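Local coordinates for protein quinoline 2-oxidoreductase large subunit (Pseudomonas putida, PDB 1T3Q) that probably hydroxylates quinoline as the molybdenum-bearing subunit of the oxidoreductase, and holds a pterin cytosine dinucleotide cofactor beside a dioxosulfidomolybdenum centre, at residues A78-L83 with V268-R273; L103-V108 with E114-V119; L217-A222 with T231-F236. All blocks are in the same frame, centred on the assembly; numbering follows the deposited sequence.

Contact 1 (A78-L83 with V268-R273); sequences ADVAEL and VCLLSR
A single water joins R273 to the backbone of L83. R273 NH1 donates to the water oxygen over 2.8 Å, and the same water lies 2.7 Å from L83 O. The water sits at the edge of the guanidinium group and in its plane, where an N-H of NH1 can point at it. Two torsions together place NH1 beside L83: CG is anti to the backbone N (chi1 -177°), and the chain bends at chi3 (61°). On its way the arginine slides past the L83 side chain, the two running in opposite directions, and L83 CD2 comes obliquely to 4.1 Å from R273 NH1. The contact sets helix 77-81 and the residues following it, in the a/b hammerhead domain, against helix 263-275 of the molybdopterin cofactor-binding domain. Beside this water bridge the contact is apolar. L83 CB lies against both methyls of L270, almost equally far from each, 4.0 Å from L270 CD2 and 4.1 Å from L270 CD1. L83 points at L270, while V80 reaches L270 CD1 only with CG1, more loosely at 4.3 Å; L83 N hydrogen-bonds to V80 O at 2.7 Å. L270 and R273, three residues apart on helix 263-275, present their side chains on the same side. W75, on strand 71-76, touches V80 and L83 as well as L271, giving both segments a common neighbour on the sheet. L103 touches V80 and L270, and I239 packs on R273.

Contact 2 (L103-V108 with E114-V119); sequences LLANGV and EIVAVV
The backbones of L103-V108 and E114-V119 are tied by one direct bond, A105 N to I115 O, 2.8 Å long, with 166° at the hydrogen. L104 CA adds a CA-H...O contact to the same oxygen at 3.5 Å. Two waters extend the join: one donates to L103 O and accepts from I115 N, and the other donates to both A105 O and V116 O. L104 carries most of the side-chain contact, although its chi1 of -104° is away from the staggered positions. CD1 meets I115 CG2 at 3.7 Å and V118 CG1 at 4.0 Å, coming at both on a slant, while CD2 lies 3.7 Å from A117 CA and close to V116 O. An alanine here would lack both branches and would probably open a gap between the I115 and V118 methyls and the backbone of A117. A105 CB touches E114 OE2 (3.8 Å) and, more loosely, V116 CG1 (4.2 Å); that carboxylate oxygen accepts from R110 N, while E114 OE1 hydrogen-bonds to Y326 OH. V116 and A117 both face L48 in a classic beta bulge. Strand 115-121 lies between strands 43-49 and 71-76 in the mixed sheet; L104 touches V80 of helix 77-81 and L267 of helix 263-275, and L103 touches L266 of the latter helix.

Contact 3 (L217-A222 with T231-F236); sequences LILWTA and TMVAMF
While L217 and L219 turn to V233 on the helix, the indole of W220 belongs to the other side of their strand: I218 CG2 lies 3.4 Å above one face of the ring, offset toward its rim. Loop residues I34, L37 and L39 also touch this indole, and its NE1 hydrogen-bonds to a glycerol, probably from the crystallisation liquor. The evidence for the two-sided strand is that L217 and L219 point their side chains at helix 226-237, whereas the I218 and W220 side chains stay more than 10 Å from the segment T231-F236. The contact itself rests on three apolar side chains. V233 divides its two methyls between the two leucines: CG1 meets L217 CD2 at 4.1 Å, and CG2 meets L219 CD2, also at 4.1 Å. L217 meets V233 end-on, whereas L219 comes at it on a slant. V233 CG1 is anti to the backbone N (chi1 169°), which leaves CG2 beside that N and spreads the pair along the strand. The join is slight, with 89 Å² buried and alpha carbons 9.5 Å apart even at the nearest pair, L219 CA and V233 CA. C269 of helix 263-275 touches both leucines and V233. The segments belong to a beta-alpha-beta crossover: strand 216-221, helix 226-237, then strand 244-247, which pairs parallel with the first strand and brings I244 against V233. L266 of helix 263-275 also packs on V233, and strand 205-211 flanks strand 216-221 on its other edge.

How the contacts relate
Contacts 2 and 3 follow one another along the chain, and both are nested in the long loop closed by contact 1. In space contact 1 stands between them: its centre is about 12 Å from that of contact 2 and about 13 Å from that of contact 3, whereas the latter two are about 20 Å apart and do not touch. Helix 263-275, which supplies one side of contact 1, touches both other contacts. Strands 115-121 and 216-221 belong to one seven-stranded mixed sheet, in which the pairing of strands 43-49 and 279-282 joins the hammerhead part to the cofactor-binding part, so sheet and helix together unite the two in a continuous structure.

Contact 1 (A78-L83 with V268-R273)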
ATOM      1  N   ALA B  78     -26.984  11.339  17.250  1.00 24.65           N
ATOM      2  CA  ALA B  78     -28.095  11.188  16.317  1.00 25.47           C
ATOM      3  C   ALA B  78     -27.630  10.950  14.887  1.00 26.01           C
ATOM      4  O   ALA B  78     -28.261  10.204  14.137  1.00 26.95           O
ATOM      5  CB  ALA B  78     -28.995  12.418  16.376  1.00 26.36           C
ATOM      6  N   ASP B  79     -26.535  11.595  14.504  1.00 25.06           N
ATOM      7  CA  ASP B  79     -25.987  11.426  13.166  1.00 24.12           C
ATOM      8  C   ASP B  79     -25.527   9.984  12.975  1.00 23.78           C
ATOM      9  O   ASP B  79     -25.800   9.353  11.952  1.00 24.46           O
ATOM     10  CB  ASP B  79     -24.789  12.354  12.958  1.00 24.31           C
ATOM     11  CG  ASP B  79     -25.171  13.812  12.999  1.00 26.85           C
ATOM     12  OD1 ASP B  79     -26.068  14.208  12.230  1.00 28.84           O
ATOM     13  OD2 ASP B  79     -24.571  14.566  13.794  1.00 27.38           O
ATOM     14  N   VAL B  80     -24.820   9.469  13.971  1.00 22.62           N
ATOM     15  CA  VAL B  80     -24.303   8.110  13.910  1.00 23.47           C
ATOM     16  C   VAL B  80     -25.415   7.067  13.986  1.00 23.05           C
ATOM     17  O   VAL B  80     -25.398   6.077  13.258  1.00 22.48           O
ATOM     18  CB  VAL B  80     -23.290   7.864  15.046  1.00 22.44           C
ATOM     19  CG1 VAL B  80     -22.698   6.478  14.931  1.00 20.74           C
ATOM     20  CG2 VAL B  80     -22.191   8.915  14.985  1.00 21.79           C
ATOM     21  N   ALA B  81     -26.387   7.301  14.860  1.00 24.31           N
ATOM     22  CA  ALA B  81     -27.498   6.371  15.033  1.00 25.69           C
ATOM     23  C   ALA B  81     -28.181   6.030  13.712  1.00 26.74           C
ATOM     24  O   ALA B  81     -28.751   4.949  13.564  1.00 28.72           O
ATOM     25  CB  ALA B  81     -28.511   6.945  16.015  1.00 25.49           C
ATOM     26  N   GLU B  82     -28.120   6.944  12.750  1.00 28.18           N
ATOM     27  CA  GLU B  82     -28.744   6.716  11.450  1.00 29.28           C
ATOM     28  C   GLU B  82     -27.943   5.729  10.606  1.00 27.63           C
ATOM     29  O   GLU B  82     -28.473   5.119   9.678  1.00 26.79           O
ATOM     30  CB  GLU B  82     -28.872   8.032  10.677  1.00 32.51           C
ATOM     31  CG  GLU B  82     -29.601   9.142  11.418  1.00 39.69           C
ATOM     32  CD  GLU B  82     -29.920  10.324  10.520  1.00 44.27           C
ATOM     33  OE1 GLU B  82     -30.355  11.376  11.041  1.00 47.68           O
ATOM     34  OE2 GLU B  82     -29.743  10.201   9.289  1.00 47.03           O
ATOM     35  N   LEU B  83     -26.667   5.572  10.938  1.00 25.47           N
ATOM     36  CA  LEU B  83     -25.789   4.684  10.184  1.00 23.86           C
ATOM     37  C   LEU B  83     -25.546   3.347  10.867  1.00 23.12           C
ATOM     38  O   LEU B  83     -25.308   2.340  10.205  1.00 23.30           O
ATOM     39  CB  LEU B  83     -24.454   5.394   9.934  1.00 23.31           C
ATOM     40  CG  LEU B  83     -24.593   6.748   9.229  1.00 22.03           C
ATOM     41  CD1 LEU B  83     -23.246   7.459   9.189  1.00 22.38           C
ATOM     42  CD2 LEU B  83     -25.135   6.535   7.818  1.00 21.70           C
ATOM     43  N   VAL B 268     -14.425   5.363  12.146  1.00 17.41           N
ATOM     44  CA  VAL B 268     -13.580   5.817  11.046  1.00 16.33           C
ATOM     45  C   VAL B 268     -14.076   5.302   9.701  1.00 16.92           C
ATOM     46  O   VAL B 268     -13.964   5.995   8.692  1.00 16.64           O
ATOM     47  CB  VAL B 268     -12.089   5.436  11.244  1.00 18.38           C
ATOM     48  CG1 VAL B 268     -11.519   6.226  12.414  1.00 16.61           C
ATOM     49  CG2 VAL B 268     -11.948   3.939  11.488  1.00 17.15           C
ATOM     50  N   CYS B 269     -14.643   4.098   9.682  1.00 17.12           N
ATOM     51  CA  CYS B 269     -15.164   3.546   8.435  1.00 18.31           C
ATOM     52  C   CYS B 269     -16.358   4.373   7.980  1.00 17.39           C
ATOM     53  O   CYS B 269     -16.477   4.719   6.804  1.00 18.05           O
ATOM     54  CB  CYS B 269     -15.594   2.090   8.624  1.00 18.35           C
ATOM     55  SG  CYS B 269     -14.221   0.965   8.972  1.00 19.84           S
ATOM     56  N   LEU B 270     -17.244   4.685   8.922  1.00 18.24           N
ATOM     57  CA  LEU B 270     -18.427   5.476   8.614  1.00 17.32           C
ATOM     58  C   LEU B 270     -18.025   6.874   8.160  1.00 17.45           C
ATOM     59  O   LEU B 270     -18.579   7.409   7.206  1.00 17.74           O
ATOM     60  CB  LEU B 270     -19.333   5.570   9.847  1.00 17.26           C
ATOM     61  CG  LEU B 270     -19.997   4.266  10.302  1.00 18.24           C
ATOM     62  CD1 LEU B 270     -20.773   4.506  11.582  1.00 17.41           C
ATOM     63  CD2 LEU B 270     -20.921   3.747   9.208  1.00 19.27           C
ATOM     64  N   LEU B 271     -17.046   7.453   8.844  1.00 16.94           N
ATOM     65  CA  LEU B 271     -16.573   8.791   8.519  1.00 16.31           C
ATOM     66  C   LEU B 271     -15.892   8.855   7.159  1.00 16.67           C
ATOM     67  O   LEU B 271     -16.129   9.784   6.382  1.00 16.78           O
ATOM     68  CB  LEU B 271     -15.623   9.286   9.612  1.00 15.42           C
ATOM     69  CG  LEU B 271     -16.289   9.601  10.956  1.00 17.86           C
ATOM     70  CD1 LEU B 271     -15.235   9.734  12.049  1.00 18.69           C
ATOM     71  CD2 LEU B 271     -17.109  10.890  10.826  1.00 17.52           C
ATOM     72  N   SER B 272     -15.045   7.875   6.863  1.00 15.45           N
ATOM     73  CA  SER B 272     -14.361   7.869   5.582  1.00 15.05           C
ATOM     74  C   SER B 272     -15.363   7.690   4.450  1.00 15.73           C
ATOM     75  O   SER B 272     -15.229   8.304   3.393  1.00 16.17           O
ATOM     76  CB  SER B 272     -13.317   6.755   5.519  1.00 14.64           C
ATOM     77  OG  SER B 272     -12.698   6.751   4.244  1.00 15.97           O
ATOM     78  N   ARG B 273     -16.370   6.848   4.661  1.00 17.26           N
ATOM     79  CA  ARG B 273     -17.367   6.645   3.615  1.00 17.88           C
ATOM     80  C   ARG B 273     -18.125   7.953   3.397  1.00 17.77           C
ATOM     81  O   ARG B 273     -18.385   8.344   2.268  1.00 19.55           O
ATOM     82  CB  ARG B 273     -18.351   5.538   4.001  1.00 17.91           C
ATOM     83  CG  ARG B 273     -19.381   5.233   2.910  1.00 19.63           C
ATOM     84  CD  ARG B 273     -20.279   4.056   3.275  1.00 20.24           C
ATOM     85  NE  ARG B 273     -21.041   4.320   4.490  1.00 21.60           N
ATOM     86  CZ  ARG B 273     -21.941   3.490   5.009  1.00 22.57           C
ATOM     87  NH1 ARG B 273     -22.585   3.821   6.121  1.00 20.68           N
ATOM     88  NH2 ARG B 273     -22.201   2.334   4.412  1.00 23.36           N
TER
HETATM   89  O   HOH W   1     -24.212   2.243   7.723  1.00 29.43           O

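Contact 2 (L103-V108 with E114-V119)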
ATOM      1  N   LEU B 103     -22.202   3.825  19.239  1.00 21.53           N
ATOM      2  CA  LEU B 103     -20.870   4.326  18.920  1.00 22.03           C
ATOM      3  C   LEU B 103     -20.674   5.674  19.611  1.00 23.61           C
ATOM      4  O   LEU B 103     -19.598   5.964  20.143  1.00 23.48           O
ATOM      5  CB  LEU B 103     -20.700   4.444  17.404  1.00 21.60           C
ATOM      6  CG  LEU B 103     -21.007   3.145  16.641  1.00 20.39           C
ATOM      7  CD1 LEU B 103     -20.620   3.302  15.180  1.00 20.09           C
ATOM      8  CD2 LEU B 103     -20.250   1.968  17.267  1.00 24.07           C
ATOM      9  N   LEU B 104     -21.729   6.485  19.606  1.00 22.76           N
ATOM     10  CA  LEU B 104     -21.717   7.785  20.265  1.00 22.63           C
ATOM     11  C   LEU B 104     -22.946   7.840  21.154  1.00 22.63           C
ATOM     12  O   LEU B 104     -24.017   7.390  20.753  1.00 21.76           O
ATOM     13  CB  LEU B 104     -21.798   8.924  19.248  1.00 23.24           C
ATOM     14  CG  LEU B 104     -20.520   9.705  18.952  1.00 23.11           C
ATOM     15  CD1 LEU B 104     -19.500   8.784  18.309  1.00 22.77           C
ATOM     16  CD2 LEU B 104     -20.847  10.869  18.027  1.00 23.27           C
ATOM     17  N   ALA B 105     -22.797   8.378  22.357  1.00 21.59           N
ATOM     18  CA  ALA B 105     -23.939   8.489  23.255  1.00 22.97           C
ATOM     19  C   ALA B 105     -25.006   9.280  22.502  1.00 23.86           C
ATOM     20  O   ALA B 105     -24.685  10.215  21.767  1.00 22.98           O
ATOM     21  CB  ALA B 105     -23.544   9.222  24.528  1.00 21.77           C
ATOM     22  N   ASN B 106     -26.268   8.894  22.664  1.00 24.31           N
ATOM     23  CA  ASN B 106     -27.354   9.596  21.988  1.00 27.71           C
ATOM     24  C   ASN B 106     -28.477   9.835  22.981  1.00 29.48           C
ATOM     25  O   ASN B 106     -29.261   8.931  23.265  1.00 31.23           O
ATOM     26  CB  ASN B 106     -27.878   8.771  20.807  1.00 29.88           C
ATOM     27  CG  ASN B 106     -28.820   9.564  19.911  1.00 32.03           C
ATOM     28  OD1 ASN B 106     -29.381   9.032  18.954  1.00 35.41           O
ATOM     29  ND2 ASN B 106     -28.988  10.846  20.215  1.00 31.19           N
ATOM     30  N   GLY B 107     -28.545  11.047  23.517  1.00 29.35           N
ATOM     31  CA  GLY B 107     -29.591  11.357  24.476  1.00 28.92           C
ATOM     32  C   GLY B 107     -29.183  11.099  25.914  1.00 28.53           C
ATOM     33  O   GLY B 107     -29.702  11.727  26.834  1.00 27.90           O
ATOM     34  N   VAL B 108     -28.248  10.174  26.115  1.00 27.07           N
ATOM     35  CA  VAL B 108     -27.782   9.853  27.459  1.00 26.12           C
ATOM     36  C   VAL B 108     -26.367   9.280  27.406  1.00 24.35           C
ATOM     37  O   VAL B 108     -26.013   8.587  26.454  1.00 24.18           O
ATOM     38  CB  VAL B 108     -28.717   8.816  28.134  1.00 26.60           C
ATOM     39  CG1 VAL B 108     -28.758   7.541  27.314  1.00 29.96           C
ATOM     40  CG2 VAL B 108     -28.254   8.523  29.549  1.00 27.24           C
ATOM     41  N   GLU B 114     -17.292   8.439  27.661  1.00 18.17           N
ATOM     42  CA  GLU B 114     -18.043   7.970  26.500  1.00 18.39           C
ATOM     43  C   GLU B 114     -18.057   9.092  25.472  1.00 17.85           C
ATOM     44  O   GLU B 114     -18.155  10.259  25.827  1.00 19.85           O
ATOM     45  CB  GLU B 114     -19.480   7.601  26.889  1.00 19.55           C
ATOM     46  CG  GLU B 114     -20.242   6.876  25.792  1.00 18.68           C
ATOM     47  CD  GLU B 114     -21.571   6.311  26.276  1.00 19.93           C
ATOM     48  OE1 GLU B 114     -22.033   5.304  25.692  1.00 22.68           O
ATOM     49  OE2 GLU B 114     -22.150   6.873  27.235  1.00 20.44           O
ATOM     50  N   ILE B 115     -17.954   8.744  24.196  1.00 18.92           N
ATOM     51  CA  ILE B 115     -17.938   9.750  23.145  1.00 20.06           C
ATOM     52  C   ILE B 115     -19.333  10.338  22.928  1.00 21.03           C
ATOM     53  O   ILE B 115     -20.311   9.604  22.839  1.00 20.13           O
ATOM     54  CB  ILE B 115     -17.432   9.146  21.820  1.00 20.54           C
ATOM     55  CG1 ILE B 115     -16.104   8.414  22.054  1.00 21.32           C
ATOM     56  CG2 ILE B 115     -17.244  10.246  20.790  1.00 19.48           C
ATOM     57  CD1 ILE B 115     -15.633   7.609  20.857  1.00 22.48           C
ATOM     58  N   VAL B 116     -19.421  11.663  22.851  1.00 21.29           N
ATOM     59  CA  VAL B 116     -20.706  12.321  22.630  1.00 22.63           C
ATOM     60  C   VAL B 116     -20.703  13.057  21.296  1.00 22.56           C
ATOM     61  O   VAL B 116     -21.755  13.417  20.765  1.00 23.12           O
ATOM     62  CB  VAL B 116     -21.040  13.314  23.769  1.00 24.01           C
ATOM     63  CG1 VAL B 116     -21.033  12.586  25.103  1.00 23.10           C
ATOM     64  CG2 VAL B 116     -20.053  14.464  23.779  1.00 24.79           C
ATOM     65  N   ALA B 117     -19.510  13.278  20.754  1.00 18.92           N
ATOM     66  CA  ALA B 117     -19.368  13.951  19.473  1.00 18.45           C
ATOM     67  C   ALA B 117     -17.981  13.719  18.896  1.00 19.23           C
ATOM     68  O   ALA B 117     -17.012  13.567  19.638  1.00 18.27           O
ATOM     69  CB  ALA B 117     -19.617  15.453  19.632  1.00 19.41           C
ATOM     70  N   VAL B 118     -17.894  13.677  17.571  1.00 19.09           N
ATOM     71  CA  VAL B 118     -16.615  13.501  16.900  1.00 19.44           C
ATOM     72  C   VAL B 118     -16.422  14.598  15.863  1.00 20.74           C
ATOM     73  O   VAL B 118     -17.379  15.065  15.234  1.00 22.23           O
ATOM     74  CB  VAL B 118     -16.493  12.125  16.202  1.00 18.89           C
ATOM     75  CG1 VAL B 118     -16.402  11.026  17.246  1.00 17.62           C
ATOM     76  CG2 VAL B 118     -17.678  11.892  15.273  1.00 19.58           C
ATOM     77  N   VAL B 119     -15.175  15.017  15.699  1.00 20.02           N
ATOM     78  CA  VAL B 119     -14.835  16.049  14.740  1.00 18.07           C
ATOM     79  C   VAL B 119     -13.747  15.530  13.810  1.00 18.54           C
ATOM     80  O   VAL B 119     -12.771  14.927  14.261  1.00 19.30           O
ATOM     81  CB  VAL B 119     -14.292  17.315  15.443  1.00 18.37           C
ATOM     82  CG1 VAL B 119     -13.862  18.344  14.401  1.00 17.03           C
ATOM     83  CG2 VAL B 119     -15.355  17.903  16.384  1.00 18.71           C
TER
HETATM   84  O   HOH W   2     -18.454   5.940  22.808  1.00 20.67           O
HETATM   85  O   HOH W   3     -24.243  12.784  21.142  1.00 20.44           O

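Contact 3 (L217-A222 with T231-F236)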
ATOM      1  N   LEU B 217     -13.734  -0.842   1.020  1.00 19.79           N
ATOM      2  CA  LEU B 217     -13.244  -0.230   2.244  1.00 18.38           C
ATOM      3  C   LEU B 217     -12.008  -0.947   2.762  1.00 18.98           C
ATOM      4  O   LEU B 217     -11.987  -2.178   2.857  1.00 18.28           O
ATOM      5  CB  LEU B 217     -14.328  -0.288   3.326  1.00 18.21           C
ATOM      6  CG  LEU B 217     -13.896  -0.021   4.777  1.00 17.44           C
ATOM      7  CD1 LEU B 217     -13.510   1.447   4.954  1.00 16.97           C
ATOM      8  CD2 LEU B 217     -15.031  -0.380   5.725  1.00 19.21           C
ATOM      9  N   ILE B 218     -10.974  -0.179   3.086  1.00 17.22           N
ATOM     10  CA  ILE B 218      -9.770  -0.757   3.669  1.00 15.55           C
ATOM     11  C   ILE B 218      -9.678  -0.132   5.053  1.00 14.62           C
ATOM     12  O   ILE B 218      -9.702   1.092   5.188  1.00 15.31           O
ATOM     13  CB  ILE B 218      -8.482  -0.385   2.896  1.00 16.25           C
ATOM     14  CG1 ILE B 218      -8.518  -0.967   1.484  1.00 18.89           C
ATOM     15  CG2 ILE B 218      -7.260  -0.925   3.644  1.00 17.14           C
ATOM     16  CD1 ILE B 218      -7.283  -0.625   0.656  1.00 20.74           C
ATOM     17  N   LEU B 219      -9.609  -0.969   6.076  1.00 13.83           N
ATOM     18  CA  LEU B 219      -9.488  -0.490   7.439  1.00 15.22           C
ATOM     19  C   LEU B 219      -8.186  -0.982   8.042  1.00 15.33           C
ATOM     20  O   LEU B 219      -8.004  -2.187   8.245  1.00 16.45           O
ATOM     21  CB  LEU B 219     -10.648  -0.991   8.305  1.00 12.51           C
ATOM     22  CG  LEU B 219     -10.508  -0.702   9.808  1.00 13.04           C
ATOM     23  CD1 LEU B 219     -10.491   0.803  10.056  1.00 14.44           C
ATOM     24  CD2 LEU B 219     -11.668  -1.346  10.563  1.00 16.26           C
ATOM     25  N   TRP B 220      -7.275  -0.050   8.300  1.00 15.41           N
ATOM     26  CA  TRP B 220      -6.005  -0.372   8.941  1.00 15.47           C
ATOM     27  C   TRP B 220      -6.306  -0.218  10.422  1.00 15.67           C
ATOM     28  O   TRP B 220      -6.845   0.801  10.838  1.00 16.16           O
ATOM     29  CB  TRP B 220      -4.925   0.642   8.569  1.00 16.44           C
ATOM     30  CG  TRP B 220      -4.321   0.467   7.221  1.00 17.51           C
ATOM     31  CD1 TRP B 220      -3.176  -0.217   6.916  1.00 17.00           C
ATOM     32  CD2 TRP B 220      -4.790   1.037   5.997  1.00 19.80           C
ATOM     33  NE1 TRP B 220      -2.902  -0.096   5.573  1.00 20.42           N
ATOM     34  CE2 TRP B 220      -3.877   0.668   4.987  1.00 18.27           C
ATOM     35  CE3 TRP B 220      -5.896   1.828   5.657  1.00 20.90           C
ATOM     36  CZ2 TRP B 220      -4.032   1.065   3.654  1.00 23.17           C
ATOM     37  CZ3 TRP B 220      -6.051   2.225   4.330  1.00 24.44           C
ATOM     38  CH2 TRP B 220      -5.122   1.842   3.344  1.00 23.87           C
ATOM     39  N   THR B 221      -6.000  -1.229  11.223  1.00 13.44           N
ATOM     40  CA  THR B 221      -6.253  -1.111  12.649  1.00 15.16           C
ATOM     41  C   THR B 221      -5.294  -1.955  13.470  1.00 15.61           C
ATOM     42  O   THR B 221      -4.937  -3.061  13.073  1.00 16.87           O
ATOM     43  CB  THR B 221      -7.716  -1.496  13.005  1.00 15.33           C
ATOM     44  OG1 THR B 221      -7.863  -1.508  14.429  1.00 17.67           O
ATOM     45  CG2 THR B 221      -8.087  -2.864  12.445  1.00 15.52           C
ATOM     46  N   ALA B 222      -4.864  -1.408  14.604  1.00 16.53           N
ATOM     47  CA  ALA B 222      -3.956  -2.110  15.505  1.00 17.27           C
ATOM     48  C   ALA B 222      -4.810  -3.095  16.299  1.00 15.72           C
ATOM     49  O   ALA B 222      -5.188  -2.832  17.442  1.00 15.11           O
ATOM     50  CB  ALA B 222      -3.279  -1.123  16.441  1.00 17.40           C
ATOM     51  N   THR B 231     -15.632  -8.793   9.822  1.00 19.54           N
ATOM     52  CA  THR B 231     -16.996  -9.309   9.884  1.00 19.55           C
ATOM     53  C   THR B 231     -17.927  -8.397  10.684  1.00 19.57           C
ATOM     54  O   THR B 231     -19.081  -8.195  10.295  1.00 20.50           O
ATOM     55  CB  THR B 231     -17.026 -10.718  10.512  1.00 20.61           C
ATOM     56  OG1 THR B 231     -16.120 -11.576   9.807  1.00 19.73           O
ATOM     57  CG2 THR B 231     -18.431 -11.306  10.429  1.00 22.28           C
ATOM     58  N   MET B 232     -17.440  -7.842  11.792  1.00 19.21           N
ATOM     59  CA  MET B 232     -18.275  -6.970  12.608  1.00 20.52           C
ATOM     60  C   MET B 232     -18.550  -5.624  11.944  1.00 20.43           C
ATOM     61  O   MET B 232     -19.638  -5.064  12.105  1.00 19.98           O
ATOM     62  CB  MET B 232     -17.658  -6.756  13.997  1.00 22.16           C
ATOM     63  CG  MET B 232     -17.538  -8.034  14.831  1.00 25.54           C
ATOM     64  SD  MET B 232     -19.072  -9.007  14.922  1.00 31.59           S
ATOM     65  CE  MET B 232     -18.725 -10.213  13.720  1.00 29.00           C
ATOM     66  N   VAL B 233     -17.577  -5.096  11.209  1.00 18.98           N
ATOM     67  CA  VAL B 233     -17.800  -3.832  10.517  1.00 20.29           C
ATOM     68  C   VAL B 233     -18.894  -4.067   9.476  1.00 21.06           C
ATOM     69  O   VAL B 233     -19.802  -3.246   9.308  1.00 20.54           O
ATOM     70  CB  VAL B 233     -16.531  -3.332   9.796  1.00 19.78           C
ATOM     71  CG1 VAL B 233     -16.879  -2.167   8.871  1.00 20.60           C
ATOM     72  CG2 VAL B 233     -15.502  -2.883  10.821  1.00 21.16           C
ATOM     73  N   ALA B 234     -18.805  -5.202   8.788  1.00 21.39           N
ATOM     74  CA  ALA B 234     -19.785  -5.547   7.764  1.00 21.75           C
ATOM     75  C   ALA B 234     -21.191  -5.600   8.358  1.00 23.00           C
ATOM     76  O   ALA B 234     -22.133  -5.045   7.794  1.00 23.34           O
ATOM     77  CB  ALA B 234     -19.438  -6.888   7.137  1.00 20.92           C
ATOM     78  N   MET B 235     -21.320  -6.261   9.502  1.00 24.43           N
ATOM     79  CA  MET B 235     -22.614  -6.405  10.157  1.00 26.58           C
ATOM     80  C   MET B 235     -23.158  -5.143  10.823  1.00 25.92           C
ATOM     81  O   MET B 235     -24.315  -4.781  10.619  1.00 24.71           O
ATOM     82  CB  MET B 235     -22.552  -7.536  11.185  1.00 30.42           C
ATOM     83  CG  MET B 235     -22.132  -8.870  10.588  1.00 37.00           C
ATOM     84  SD  MET B 235     -22.808 -10.280  11.486  1.00 47.58           S
ATOM     85  CE  MET B 235     -21.473 -10.731  12.516  1.00 42.75           C
ATOM     86  N   PHE B 236     -22.327  -4.467  11.608  1.00 23.23           N
ATOM     87  CA  PHE B 236     -22.766  -3.274  12.314  1.00 23.49           C
ATOM     88  C   PHE B 236     -22.869  -2.004  11.465  1.00 23.31           C
ATOM     89  O   PHE B 236     -23.516  -1.044  11.872  1.00 23.91           O
ATOM     90  CB  PHE B 236     -21.862  -3.039  13.529  1.00 22.48           C
ATOM     91  CG  PHE B 236     -21.895  -4.165  14.535  1.00 23.45           C
ATOM     92  CD1 PHE B 236     -20.796  -4.423  15.345  1.00 21.97           C
ATOM     93  CD2 PHE B 236     -23.024  -4.970  14.668  1.00 22.99           C
ATOM     94  CE1 PHE B 236     -20.817  -5.468  16.274  1.00 21.69           C
ATOM     95  CE2 PHE B 236     -23.055  -6.015  15.593  1.00 22.98           C
ATOM     96  CZ  PHE B 236     -21.946  -6.263  16.397  1.00 22.07           C
TER